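Local coordinates for restriction endonuclease S subunits (Thermoanaerobacter tengcongensis, PDB 3OKG), which probably serves as the DNA-recognition subunit of a type I restriction-modification enzyme, whose methyltransferase is built from M and S polypeptides, at residues A58-S61 / T62-K65; A264-D268 / L269-P273; I350-K353 / D354-V358; L375-I378 / Q379-A383; E393-L396 / K397-Q401. All coordinates share one frame; numbering follows the deposited sequence.

Overall arrangement
The five contacts are all local, and they lie along an elongated chain in which two DNA specificity domains are joined by long helices. Contact 1 falls within the first domain, contacts 2 and 3 within the second; the centres of contacts 1 and 3 are about 57 Å apart. Contacts 4 and 5 sit on the successive helices 365-388 and 392-407, their centres about 28 Å apart, in a predicted coiled coil. Contacts 1 and 5 touch: Ser61 OG and Lys397 NZ are 3.1 Å apart, probably hydrogen-bonded, and Thr62 packs on Glu393 and Leu396. Contact 2 comes within about 7 Å of contact 4, nearest atoms, without touching it.

Contact 1 (A58-S61 / T62-K65); sequences AIDS and TVGK
Asp60 and Thr62 meet at the turn through the aspartate carboxylate, which folds back over the chain that follows it. Asp60 OD1 takes the backbone N-H of Thr62 at 2.9 Å, the donor arriving from above the carboxylate plane, about 38° out of it. The same OD1 lies 3.3 Å from Thr62 CB. With CG opposite the backbone N (chi1 176°), the carboxylate lies on the side of its own carbonyl carbon, facing the start of the turn. The other oxygen, OD2, rests against a methyl of Val63, CG2, at 3.8 Å.

The backbone of Asp60 does the rest of the work. Its N-H reaches Lys65 O at 2.9 Å, while its carbonyl oxygen takes two N-H groups, Gly64 N at 2.8 Å and Lys65 N at 3.2 Å, with a weak third hydrogen bond from Val63 N. Gly64 and Lys65 thus both stand opposite Asp60, which makes this a G1 beta bulge closing the two-stranded antiparallel hairpin of strands 59-60 and 65-66. Gly64 has a positive phi of 75°, a conformation that favours glycine. Beside the hydrogen-bonded pair, Ile59 CA lies 3.4 Å from Lys65 O in a CA-H...O contact. Thr62 also packs on Glu393 and Leu396 of helix 392-407, and Ser61 OG is hydrogen-bonded to Lys397 of the same helix.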
loop_
_atom_site.group_PDB
_atom_site.type_symbol
_atom_site.label_atom_id
_atom_site.label_comp_id
_atom_site.label_asym_id
_atom_site.label_seq_id
_atom_site.Cartn_x
_atom_site.Cartn_y
_atom_site.Cartn_z
ATOM N N ALA A 58 -17.852 -2.701 15.539
ATOM C CA ALA A 58 -17.178 -1.950 16.609
ATOM C C ALA A 58 -15.666 -2.164 16.644
ATOM O O ALA A 58 -14.936 -1.437 17.331
ATOM C CB ALA A 58 -17.777 -2.307 17.987
ATOM N N ILE A 59 -15.208 -3.191 15.936
ATOM C CA ILE A 59 -13.804 -3.594 15.987
ATOM C C ILE A 59 -12.993 -3.067 14.798
ATOM O O ILE A 59 -13.419 -3.178 13.629
ATOM C CB ILE A 59 -13.682 -5.134 16.047
ATOM C CG1 ILE A 59 -14.328 -5.639 17.351
ATOM C CG2 ILE A 59 -12.207 -5.593 15.986
ATOM C CD1 ILE A 59 -14.037 -7.084 17.673
ATOM N N ASP A 60 -11.807 -2.554 15.103
ATOM C CA ASP A 60 -10.786 -2.271 14.100
ATOM C C ASP A 60 -9.966 -3.558 13.934
ATOM O O ASP A 60 -9.147 -3.911 14.800
ATOM C CB ASP A 60 -9.864 -1.125 14.574
ATOM C CG ASP A 60 -8.715 -0.864 13.602
ATOM O OD1 ASP A 60 -8.575 -1.625 12.619
ATOM O OD2 ASP A 60 -7.946 0.104 13.810
ATOM N N SER A 61 -10.181 -4.251 12.828
ATOM C CA SER A 61 -9.601 -5.598 12.686
ATOM C C SER A 61 -8.109 -5.512 12.413
ATOM O O SER A 61 -7.385 -6.492 12.566
ATOM C CB SER A 61 -10.272 -6.380 11.543
ATOM O OG SER A 61 -9.986 -5.777 10.290
ATOM N N THR A 62 -7.656 -4.338 11.973
ATOM C CA THR A 62 -6.227 -4.172 11.684
ATOM C C THR A 62 -5.326 -4.354 12.900
ATOM O O THR A 62 -4.259 -4.961 12.802
ATOM C CB THR A 62 -5.951 -2.847 10.984
ATOM O OG1 THR A 62 -6.674 -2.827 9.747
ATOM C CG2 THR A 62 -4.450 -2.679 10.713
ATOM N N VAL A 63 -5.746 -3.846 14.053
ATOM C CA VAL A 63 -4.966 -4.052 15.263
ATOM C C VAL A 63 -5.735 -4.834 16.315
ATOM O O VAL A 63 -5.181 -5.184 17.343
ATOM C CB VAL A 63 -4.513 -2.742 15.873
ATOM C CG1 VAL A 63 -3.574 -2.025 14.905
ATOM C CG2 VAL A 63 -5.732 -1.887 16.180
ATOM N N GLY A 64 -6.998 -5.129 16.038
ATOM C CA GLY A 64 -7.779 -5.923 16.957
ATOM C C GLY A 64 -8.199 -5.123 18.173
ATOM O O GLY A 64 -7.917 -5.512 19.302
ATOM N N LYS A 65 -8.857 -3.982 17.950
ATOM C CA LYS A 65 -9.220 -3.123 19.096
ATOM C C LYS A 65 -10.696 -2.748 19.003
ATOM O O LYS A 65 -11.204 -2.521 17.911
ATOM C CB LYS A 65 -8.338 -1.875 19.132
ATOM C CG LYS A 65 -8.581 -0.940 20.332
ATOM C CD LYS A 65 -7.726 0.346 20.183
ATOM C CE LYS A 65 -7.808 1.211 21.427
ATOM N NZ LYS A 65 -7.383 0.474 22.677
#

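Contact 2 (A264-D268 / L269-P273); sequences ADFGD and LHPTP
Phe266 and Pro271 supply the apolar part of this turn, lying alongside each other and pointing the same way. Pro271 CG approaches the ring of Phe266 obliquely, 3.9 Å from CD1, and Pro271 CB is not much farther from the same ring atom at 4.1 Å. The phenyl group reaches this place with CG beside its own backbone N and opposite the carbonyl carbon (chi1 -80°).

Contacts between carbon and backbone oxygen come next. Pro271 CB sits 3.1 Å from Asp265 O, so the proline ring lies against both the phenyl group and the peptide before it. Farther round the loop, Gly267 CA is 3.3 Å from His270 O, with the chain passing close to itself here. At the bend the Leu269 CD2 methyl lies 3.6 Å from Asp268 O, although the leucine side chain leads away overall.

The loop joins strands 257-260 and 276-277. Phe266 and Pro271 both pack on Leu290 of strand 289-292 and on Asn301 of strand 300-302, and Pro271 also touches Phe260, while a backbone hydrogen bond ties Leu269 to Val302.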
loop_
_atom_site.group_PDB
_atom_site.type_symbol
_atom_site.label_atom_id
_atom_site.label_comp_id
_atom_site.label_asym_id
_atom_site.label_seq_id
_atom_site.Cartn_x
_atom_site.Cartn_y
_atom_site.Cartn_z
ATOM N N ALA A 264 -2.060 8.335 -24.961
ATOM C CA ALA A 264 -2.604 7.026 -24.601
ATOM C C ALA A 264 -1.630 5.892 -24.899
ATOM O O ALA A 264 -1.630 4.873 -24.208
ATOM C CB ALA A 264 -3.940 6.785 -25.306
ATOM N N ASP A 265 -0.795 6.081 -25.917
ATOM C CA ASP A 265 0.161 5.058 -26.329
ATOM C C ASP A 265 1.540 5.241 -25.693
ATOM O O ASP A 265 2.562 4.952 -26.317
ATOM C CB ASP A 265 0.289 5.029 -27.854
ATOM C CG ASP A 265 -1.058 5.033 -28.550
ATOM O OD1 ASP A 265 -1.417 4.001 -29.158
ATOM O OD2 ASP A 265 -1.757 6.066 -28.492
ATOM N N PHE A 266 1.563 5.716 -24.453
ATOM C CA PHE A 266 2.812 5.880 -23.716
ATOM C C PHE A 266 2.817 4.959 -22.502
ATOM O O PHE A 266 1.759 4.646 -21.954
ATOM C CB PHE A 266 2.991 7.334 -23.276
ATOM C CG PHE A 266 3.497 8.238 -24.362
ATOM C CD1 PHE A 266 3.829 7.729 -25.606
ATOM C CD2 PHE A 266 3.644 9.598 -24.139
ATOM C CE1 PHE A 266 4.297 8.559 -26.608
ATOM C CE2 PHE A 266 4.110 10.432 -25.137
ATOM C CZ PHE A 266 4.437 9.912 -26.373
ATOM N N GLY A 267 3.999 4.518 -22.080
ATOM C CA GLY A 267 4.078 3.601 -20.960
ATOM C C GLY A 267 4.758 4.417 -19.886
ATOM O O GLY A 267 4.889 5.643 -20.007
ATOM N N ASP A 268 5.187 3.736 -18.831
ATOM C CA ASP A 268 5.869 4.408 -17.734
ATOM C C ASP A 268 7.005 5.328 -18.166
ATOM O O ASP A 268 7.024 6.498 -17.801
ATOM C CB ASP A 268 6.369 3.398 -16.705
ATOM C CG ASP A 268 5.229 2.620 -16.039
ATOM O OD1 ASP A 268 4.100 3.153 -15.943
ATOM O OD2 ASP A 268 5.471 1.472 -15.605
ATOM N N LEU A 269 7.945 4.780 -18.934
ATOM C CA LEU A 269 9.052 5.554 -19.491
ATOM C C LEU A 269 9.070 5.469 -21.013
ATOM O O LEU A 269 9.369 6.452 -21.683
ATOM C CB LEU A 269 10.403 5.057 -18.972
ATOM C CG LEU A 269 10.675 4.999 -17.472
ATOM C CD1 LEU A 269 12.081 4.465 -17.250
ATOM C CD2 LEU A 269 10.490 6.361 -16.818
ATOM N N HIS A 270 8.775 4.285 -21.545
ATOM C CA HIS A 270 8.803 4.041 -22.987
ATOM C C HIS A 270 7.452 3.496 -23.447
ATOM O O HIS A 270 6.741 2.848 -22.679
ATOM C CB HIS A 270 9.875 3.010 -23.334
ATOM C CG HIS A 270 11.155 3.193 -22.583
ATOM N ND1 HIS A 270 12.270 3.777 -23.145
ATOM C CD2 HIS A 270 11.496 2.874 -21.313
ATOM C CE1 HIS A 270 13.245 3.808 -22.254
ATOM N NE2 HIS A 270 12.801 3.269 -21.132
ATOM N N PRO A 271 7.085 3.750 -24.706
ATOM C CA PRO A 271 5.812 3.196 -25.165
ATOM C C PRO A 271 6.071 1.774 -25.594
ATOM O O PRO A 271 7.138 1.462 -26.131
ATOM C CB PRO A 271 5.480 4.046 -26.405
ATOM C CG PRO A 271 6.584 5.074 -26.504
ATOM C CD PRO A 271 7.751 4.507 -25.772
ATOM N N THR A 272 5.107 0.901 -25.352
ATOM C CA THR A 272 5.240 -0.448 -25.847
ATOM C C THR A 272 4.409 -0.616 -27.117
ATOM O O THR A 272 3.244 -0.182 -27.196
ATOM C CB THR A 272 4.909 -1.491 -24.784
ATOM O OG1 THR A 272 4.900 -2.790 -25.390
ATOM C CG2 THR A 272 3.565 -1.183 -24.146
ATOM N N PRO A 273 5.043 -1.197 -28.132
ATOM C CA PRO A 273 4.506 -1.415 -29.480
ATOM C C PRO A 273 3.240 -2.270 -29.437
ATOM O O PRO A 273 3.237 -3.336 -28.824
ATOM C CB PRO A 273 5.633 -2.170 -30.192
ATOM C CG PRO A 273 6.857 -1.876 -29.410
ATOM C CD PRO A 273 6.416 -1.709 -27.990
#

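Contact 3 (I350-K353 / D354-V358); sequences ITKK and DLQNV
The first turn of the short helix 352-357 brings Thr351, at the N-cap position, against Asp354, three residues on. The aspartate reaches back to the N-cap residue: Thr351 N donates to Asp354 OD2 at 3.3 Å, nearly straight at 170° but from well above the carboxylate plane. Thr351's hydroxyl makes no capping bond. Its chi1 of -162° puts OG1 opposite the backbone N and leaves CG2 turned to the carboxylate, 3.1 Å from Asp354 CG. A negative charge at this end would probably suit the helix dipole.

Just before the helix, Ile350 presses its CG2 methyl on Leu355 CD1 at 3.4 Å, tighter than ordinary van der Waals contact, the two side chains crossing at about a right angle. Backbone bonds then start the helix, Leu355 N to Thr351 O at 3.2 Å and Gln356 N to Lys352 O at 2.9 Å. One turn apart, Lys352 CE lies 3.8 Å from Gln356 NE2 and Lys353 CD 3.7 Å from Asn357 ND2.

Leu355 is buried against Ile239 and Met241 of strand 237-241, Ile350 leans on Val293 and Val297, and Gln356 has a backbone hydrogen bond with Gly234 of helix 233-236.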
loop_
_atom_site.group_PDB
_atom_site.type_symbol
_atom_site.label_atom_id
_atom_site.label_comp_id
_atom_site.label_asym_id
_atom_site.label_seq_id
_atom_site.Cartn_x
_atom_site.Cartn_y
_atom_site.Cartn_z
ATOM N N ILE A 350 -0.205 21.939 -29.225
ATOM C CA ILE A 350 1.135 22.501 -29.178
ATOM C C ILE A 350 1.721 22.514 -30.586
ATOM O O ILE A 350 1.833 21.472 -31.229
ATOM C CB ILE A 350 2.044 21.700 -28.211
ATOM C CG1 ILE A 350 1.746 22.089 -26.769
ATOM C CG2 ILE A 350 3.510 21.989 -28.471
ATOM C CD1 ILE A 350 2.156 23.509 -26.434
ATOM N N THR A 351 2.090 23.700 -31.061
ATOM C CA THR A 351 2.647 23.841 -32.398
ATOM C C THR A 351 4.162 23.677 -32.381
ATOM O O THR A 351 4.810 23.888 -31.350
ATOM C CB THR A 351 2.323 25.222 -32.984
ATOM O OG1 THR A 351 2.505 25.199 -34.406
ATOM C CG2 THR A 351 3.232 26.283 -32.384
ATOM N N LYS A 352 4.722 23.300 -33.526
ATOM C CA LYS A 352 6.169 23.241 -33.689
ATOM C C LYS A 352 6.825 24.527 -33.190
ATOM O O LYS A 352 7.789 24.493 -32.430
ATOM C CB LYS A 352 6.533 23.015 -35.157
ATOM C CG LYS A 352 7.955 22.521 -35.376
ATOM C CD LYS A 352 8.269 22.431 -36.854
ATOM C CE LYS A 352 9.495 21.571 -37.114
ATOM N NZ LYS A 352 9.405 20.849 -38.425
ATOM N N LYS A 353 6.304 25.669 -33.622
ATOM C CA LYS A 353 6.901 26.932 -33.231
ATOM C C LYS A 353 6.924 27.104 -31.711
ATOM O O LYS A 353 7.936 27.516 -31.155
ATOM C CB LYS A 353 6.208 28.103 -33.927
ATOM C CG LYS A 353 7.049 28.727 -35.029
ATOM C CD LYS A 353 8.156 29.594 -34.421
ATOM C CE LYS A 353 8.668 30.655 -35.390
ATOM N NZ LYS A 353 9.264 31.826 -34.659
ATOM N N ASP A 354 5.822 26.761 -31.049
ATOM C CA ASP A 354 5.768 26.764 -29.589
ATOM C C ASP A 354 6.966 26.028 -28.999
ATOM O O ASP A 354 7.732 26.596 -28.220
ATOM C CB ASP A 354 4.475 26.109 -29.100
ATOM C CG ASP A 354 3.250 26.955 -29.386
ATOM O OD1 ASP A 354 3.424 28.142 -29.751
ATOM O OD2 ASP A 354 2.119 26.435 -29.247
ATOM N N LEU A 355 7.128 24.770 -29.396
ATOM C CA LEU A 355 8.197 23.929 -28.877
ATOM C C LEU A 355 9.551 24.522 -29.176
ATOM O O LEU A 355 10.423 24.543 -28.321
ATOM C CB LEU A 355 8.126 22.537 -29.490
ATOM C CG LEU A 355 7.593 21.378 -28.647
ATOM C CD1 LEU A 355 6.751 21.862 -27.486
ATOM C CD2 LEU A 355 6.834 20.395 -29.528
ATOM N N GLN A 356 9.734 24.992 -30.403
ATOM C CA GLN A 356 11.019 25.546 -30.798
ATOM C C GLN A 356 11.362 26.797 -29.983
ATOM O O GLN A 356 12.538 27.116 -29.796
ATOM C CB GLN A 356 11.014 25.900 -32.288
ATOM C CG GLN A 356 10.987 24.705 -33.245
ATOM C CD GLN A 356 10.953 25.146 -34.701
ATOM O OE1 GLN A 356 10.410 26.203 -35.022
ATOM N NE2 GLN A 356 11.539 24.345 -35.583
ATOM N N ASN A 357 10.335 27.503 -29.513
ATOM C CA ASN A 357 10.523 28.797 -28.855
ATOM C C ASN A 357 10.734 28.720 -27.345
ATOM O O ASN A 357 11.022 29.735 -26.708
ATOM C CB ASN A 357 9.317 29.693 -29.117
ATOM C CG ASN A 357 9.370 30.362 -30.465
ATOM O OD1 ASN A 357 10.424 30.420 -31.097
ATOM N ND2 ASN A 357 8.230 30.886 -30.911
ATOM N N VAL A 358 10.544 27.533 -26.780
ATOM C CA VAL A 358 10.784 27.291 -25.352
ATOM C C VAL A 358 12.229 27.602 -25.009
ATOM O O VAL A 358 13.132 27.003 -25.589
ATOM C CB VAL A 358 10.511 25.803 -25.022
ATOM C CG1 VAL A 358 10.920 25.479 -23.594
ATOM C CG2 VAL A 358 9.036 25.474 -25.266
#

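Contact 4 (L375-I378 / Q379-A383); sequences LDQI and QQQVA
Leu375 opens the turn through its carbonyl, which takes Gln379 N at 2.8 Å; Gln379 CB also lies close to that oxygen. The leucine side chain itself turns to Tyr329 and to Ala212.

Asp376 O receives Gln380 N at 2.9 Å and is also flanked by the glutamine side chain, whose CG lies 3.2 Å away. The Asp376 carboxylate and the amide of Gln379, three residues on, run alongside each other, pointing the same way with planes 25° apart, but OD1 and OE1 remain 4.1 Å apart; OD1 is hydrogen-bonded to the hydroxyl of Tyr329 on helix 324-333.

The backbone bonds are successive i to i+4 steps of helix 365-388, in a region predicted to be coiled coil, where it packs against the long helix 174-216. Gln377 belongs to a more exposed side. Its chain bends at chi2 (103°), setting the amide near that of Gln381: their planes are 51° apart, and Gln377 CG is 3.6 Å from Gln381 NE2. Gln377 O accepts Gln381 N, and Gln381 CG crowds the same oxygen at 3.1 Å.

Ile378 faces helix 174-216, touching Met209. Its carbonyl takes Val382 N at 2.9 Å in a nearly straight bond, with a weak second donor in Gln381 N. Ile378 CG2 and Val382 CG2 lie 4.2 Å apart, and Val382 continues the same packing onto Thr205.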
loop_
_atom_site.group_PDB
_atom_site.type_symbol
_atom_site.label_atom_id
_atom_site.label_comp_id
_atom_site.label_asym_id
_atom_site.label_seq_id
_atom_site.Cartn_x
_atom_site.Cartn_y
_atom_site.Cartn_z
ATOM N N LEU A 375 20.177 14.655 -9.748
ATOM C CA LEU A 375 18.719 14.536 -9.828
ATOM C C LEU A 375 18.263 13.079 -9.905
ATOM O O LEU A 375 17.223 12.726 -9.365
ATOM C CB LEU A 375 18.183 15.282 -11.071
ATOM C CG LEU A 375 18.343 16.816 -11.071
ATOM C CD1 LEU A 375 17.774 17.375 -12.404
ATOM C CD2 LEU A 375 17.654 17.450 -9.875
ATOM N N ASP A 376 19.010 12.259 -10.635
ATOM C CA ASP A 376 18.668 10.850 -10.767
ATOM C C ASP A 376 18.646 10.187 -9.393
ATOM O O ASP A 376 17.777 9.356 -9.124
ATOM C CB ASP A 376 19.685 10.122 -11.646
ATOM C CG ASP A 376 19.438 10.338 -13.127
ATOM O OD1 ASP A 376 18.378 10.894 -13.500
ATOM O OD2 ASP A 376 20.317 9.935 -13.910
ATOM N N GLN A 377 19.614 10.535 -8.546
ATOM C CA GLN A 377 19.662 9.946 -7.196
ATOM C C GLN A 377 18.379 10.281 -6.416
ATOM O O GLN A 377 17.746 9.415 -5.838
ATOM C CB GLN A 377 20.923 10.418 -6.456
ATOM C CG GLN A 377 20.963 10.097 -4.976
ATOM C CD GLN A 377 21.873 8.915 -4.640
ATOM O OE1 GLN A 377 22.159 8.058 -5.487
ATOM N NE2 GLN A 377 22.335 8.870 -3.390
ATOM N N ILE A 378 17.983 11.550 -6.416
ATOM C CA ILE A 378 16.762 11.964 -5.735
ATOM C C ILE A 378 15.513 11.326 -6.348
ATOM O O ILE A 378 14.605 10.864 -5.640
ATOM C CB ILE A 378 16.583 13.493 -5.800
ATOM C CG1 ILE A 378 17.824 14.214 -5.265
ATOM C CG2 ILE A 378 15.330 13.903 -5.063
ATOM C CD1 ILE A 378 17.770 15.756 -5.490
ATOM N N GLN A 379 15.446 11.319 -7.670
ATOM C CA GLN A 379 14.280 10.757 -8.353
ATOM C C GLN A 379 14.109 9.285 -7.989
ATOM O O GLN A 379 12.993 8.812 -7.778
ATOM C CB GLN A 379 14.412 10.935 -9.872
ATOM C CG GLN A 379 13.452 10.126 -10.727
ATOM C CD GLN A 379 13.862 10.149 -12.207
ATOM O OE1 GLN A 379 14.683 9.343 -12.659
ATOM N NE2 GLN A 379 13.304 11.089 -12.955
ATOM N N GLN A 380 15.215 8.564 -7.895
ATOM C CA GLN A 380 15.126 7.153 -7.530
ATOM C C GLN A 380 14.662 6.995 -6.096
ATOM O O GLN A 380 13.995 6.016 -5.753
ATOM C CB GLN A 380 16.472 6.455 -7.717
ATOM C CG GLN A 380 16.879 6.315 -9.164
ATOM C CD GLN A 380 18.370 6.112 -9.315
ATOM O OE1 GLN A 380 19.083 5.921 -8.325
ATOM N NE2 GLN A 380 18.856 6.160 -10.559
ATOM N N GLN A 381 15.016 7.958 -5.252
ATOM C CA GLN A 381 14.682 7.855 -3.831
ATOM C C GLN A 381 13.204 8.148 -3.634
ATOM O O GLN A 381 12.525 7.431 -2.917
ATOM C CB GLN A 381 15.578 8.776 -2.977
ATOM C CG GLN A 381 17.044 8.344 -2.987
ATOM C CD GLN A 381 17.949 9.433 -2.449
ATOM O OE1 GLN A 381 17.562 10.599 -2.417
ATOM N NE2 GLN A 381 19.155 9.064 -2.026
ATOM N N VAL A 382 12.703 9.184 -4.304
ATOM C CA VAL A 382 11.281 9.516 -4.284
ATOM C C VAL A 382 10.432 8.324 -4.732
ATOM O O VAL A 382 9.414 7.997 -4.118
ATOM C CB VAL A 382 10.979 10.678 -5.272
ATOM C CG1 VAL A 382 9.469 10.831 -5.481
ATOM C CG2 VAL A 382 11.572 11.954 -4.763
ATOM N N ALA A 383 10.845 7.704 -5.828
ATOM C CA ALA A 383 10.134 6.549 -6.374
ATOM C C ALA A 383 10.115 5.394 -5.381
ATOM O O ALA A 383 9.071 4.807 -5.140
ATOM C CB ALA A 383 10.759 6.101 -7.685
#

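Contact 5 (E393-L396 / K397-Q401); sequences EAEL and KRLEQ
Lys397 and Glu393 are brought together by two extended chains. The glutamate has CG opposite its backbone N (chi1 -178°), whereas the lysine has CG opposite its carbonyl carbon (chi1 -83°), which sends it back along helix 392-407, in a predicted coiled-coil region, to form an i to i+4 salt bridge. The chains cross at a slant, with Glu393 CG 3.9 Å from Lys397 CD, and the charged ends meet at 2.9 Å between OE2 and NZ. The glutamate oxygen uses its anti lone pair, the one away from OE1. Lys397 NZ also bonds to Leu99 O, so this ammonium, which Ser61 shares, joins the helix to loops of the first specificity domain.

Two residues on, the side chains of Glu395 and Leu399 cross at an angle. The Glu395 carboxylate forms a salt bridge with Arg195 of helix 174-216, while its aliphatic part touches the leucine, Glu395 CG 3.9 Å from Leu399 CD1. Leu396 and Leu399 both reach Val191 of that helix.

The main chain repeats the helical pattern, with Arg398 N bonded to Ala394 O at 3.0 Å and Glu400 N to Leu396 O at 2.9 Å. Leu399 N likewise reaches Glu395 O, an oxygen that also has Leu399 CG only 3.0 Å away.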
loop_
_atom_site.group_PDB
_atom_site.type_symbol
_atom_site.label_atom_id
_atom_site.label_comp_id
_atom_site.label_asym_id
_atom_site.label_seq_id
_atom_site.Cartn_x
_atom_site.Cartn_y
_atom_site.Cartn_z
ATOM N N GLU A 393 -3.707 -1.537 6.072
ATOM C CA GLU A 393 -4.304 -2.753 6.604
ATOM C C GLU A 393 -3.444 -4.003 6.336
ATOM O O GLU A 393 -3.220 -4.819 7.247
ATOM C CB GLU A 393 -5.731 -2.946 6.090
ATOM C CG GLU A 393 -6.383 -4.200 6.692
ATOM C CD GLU A 393 -7.686 -4.584 6.006
ATOM O OE1 GLU A 393 -7.981 -4.033 4.918
ATOM O OE2 GLU A 393 -8.408 -5.444 6.555
ATOM N N ALA A 394 -2.957 -4.152 5.100
ATOM C CA ALA A 394 -2.111 -5.305 4.754
ATOM C C ALA A 394 -0.766 -5.309 5.477
ATOM O O ALA A 394 -0.349 -6.318 6.053
ATOM C CB ALA A 394 -1.900 -5.371 3.254
ATOM N N GLU A 395 -0.067 -4.187 5.463
ATOM C CA GLU A 395 1.226 -4.187 6.125
ATOM C C GLU A 395 1.045 -4.553 7.601
ATOM O O GLU A 395 1.766 -5.390 8.140
ATOM C CB GLU A 395 1.959 -2.845 5.985
ATOM C CG GLU A 395 3.467 -3.016 5.856
ATOM C CD GLU A 395 4.289 -1.846 6.398
ATOM O OE1 GLU A 395 5.528 -1.941 6.296
ATOM O OE2 GLU A 395 3.730 -0.849 6.930
ATOM N N LEU A 396 0.084 -3.932 8.266
ATOM C CA LEU A 396 -0.036 -4.186 9.666
ATOM C C LEU A 396 -0.430 -5.657 9.917
ATOM O O LEU A 396 0.154 -6.286 10.766
ATOM C CB LEU A 396 -0.989 -3.193 10.351
ATOM C CG LEU A 396 -0.659 -1.689 10.208
ATOM C CD1 LEU A 396 -1.513 -0.882 11.185
ATOM C CD2 LEU A 396 0.829 -1.411 10.451
ATOM N N LYS A 397 -1.401 -6.201 9.182
ATOM C CA LYS A 397 -1.876 -7.539 9.516
ATOM C C LYS A 397 -0.815 -8.615 9.242
ATOM O O LYS A 397 -0.638 -9.545 10.021
ATOM C CB LYS A 397 -3.189 -7.837 8.789
ATOM C CG LYS A 397 -4.428 -7.289 9.510
ATOM C CD LYS A 397 -5.673 -7.528 8.633
ATOM C CE LYS A 397 -6.961 -7.246 9.379
ATOM N NZ LYS A 397 -8.136 -7.582 8.540
ATOM N N ARG A 398 -0.109 -8.494 8.128
ATOM C CA ARG A 398 0.878 -9.518 7.769
ATOM C C ARG A 398 2.204 -9.398 8.543
ATOM O O ARG A 398 2.875 -10.404 8.829
ATOM C CB ARG A 398 1.128 -9.504 6.262
ATOM C CG ARG A 398 -0.149 -9.831 5.443
ATOM C CD ARG A 398 -0.888 -11.107 5.918
ATOM N NE ARG A 398 0.011 -12.251 6.038
ATOM C CZ ARG A 398 -0.292 -13.382 6.674
ATOM N NH1 ARG A 398 -1.495 -13.544 7.210
ATOM N NH2 ARG A 398 0.603 -14.362 6.745
ATOM N N LEU A 399 2.601 -8.173 8.858
ATOM C CA LEU A 399 3.751 -8.004 9.737
ATOM C C LEU A 399 3.410 -8.481 11.132
ATOM O O LEU A 399 4.252 -9.056 11.815
ATOM C CB LEU A 399 4.202 -6.539 9.816
ATOM C CG LEU A 399 4.669 -5.843 8.536
ATOM C CD1 LEU A 399 5.430 -4.540 8.891
ATOM C CD2 LEU A 399 5.497 -6.717 7.663
ATOM N N GLU A 400 2.182 -8.210 11.579
ATOM C CA GLU A 400 1.735 -8.765 12.858
ATOM C C GLU A 400 1.946 -10.283 12.866
ATOM O O GLU A 400 2.467 -10.853 13.832
ATOM C CB GLU A 400 0.254 -8.458 13.116
ATOM C CG GLU A 400 -0.295 -9.147 14.381
ATOM C CD GLU A 400 -1.789 -8.842 14.617
ATOM O OE1 GLU A 400 -2.528 -8.604 13.628
ATOM O OE2 GLU A 400 -2.218 -8.849 15.790
ATOM N N GLN A 401 1.500 -10.951 11.799
ATOM C CA GLN A 401 1.621 -12.402 11.721
ATOM C C GLN A 401 3.074 -12.874 11.803
ATOM O O GLN A 401 3.379 -13.857 12.467
ATOM C CB GLN A 401 0.975 -12.922 10.426
ATOM C CG GLN A 401 0.930 -14.413 10.389
ATOM C CD GLN A 401 0.157 -15.003 11.558
ATOM O OE1 GLN A 401 -0.944 -14.554 11.869
ATOM N NE2 GLN A 401 0.726 -16.019 12.197
#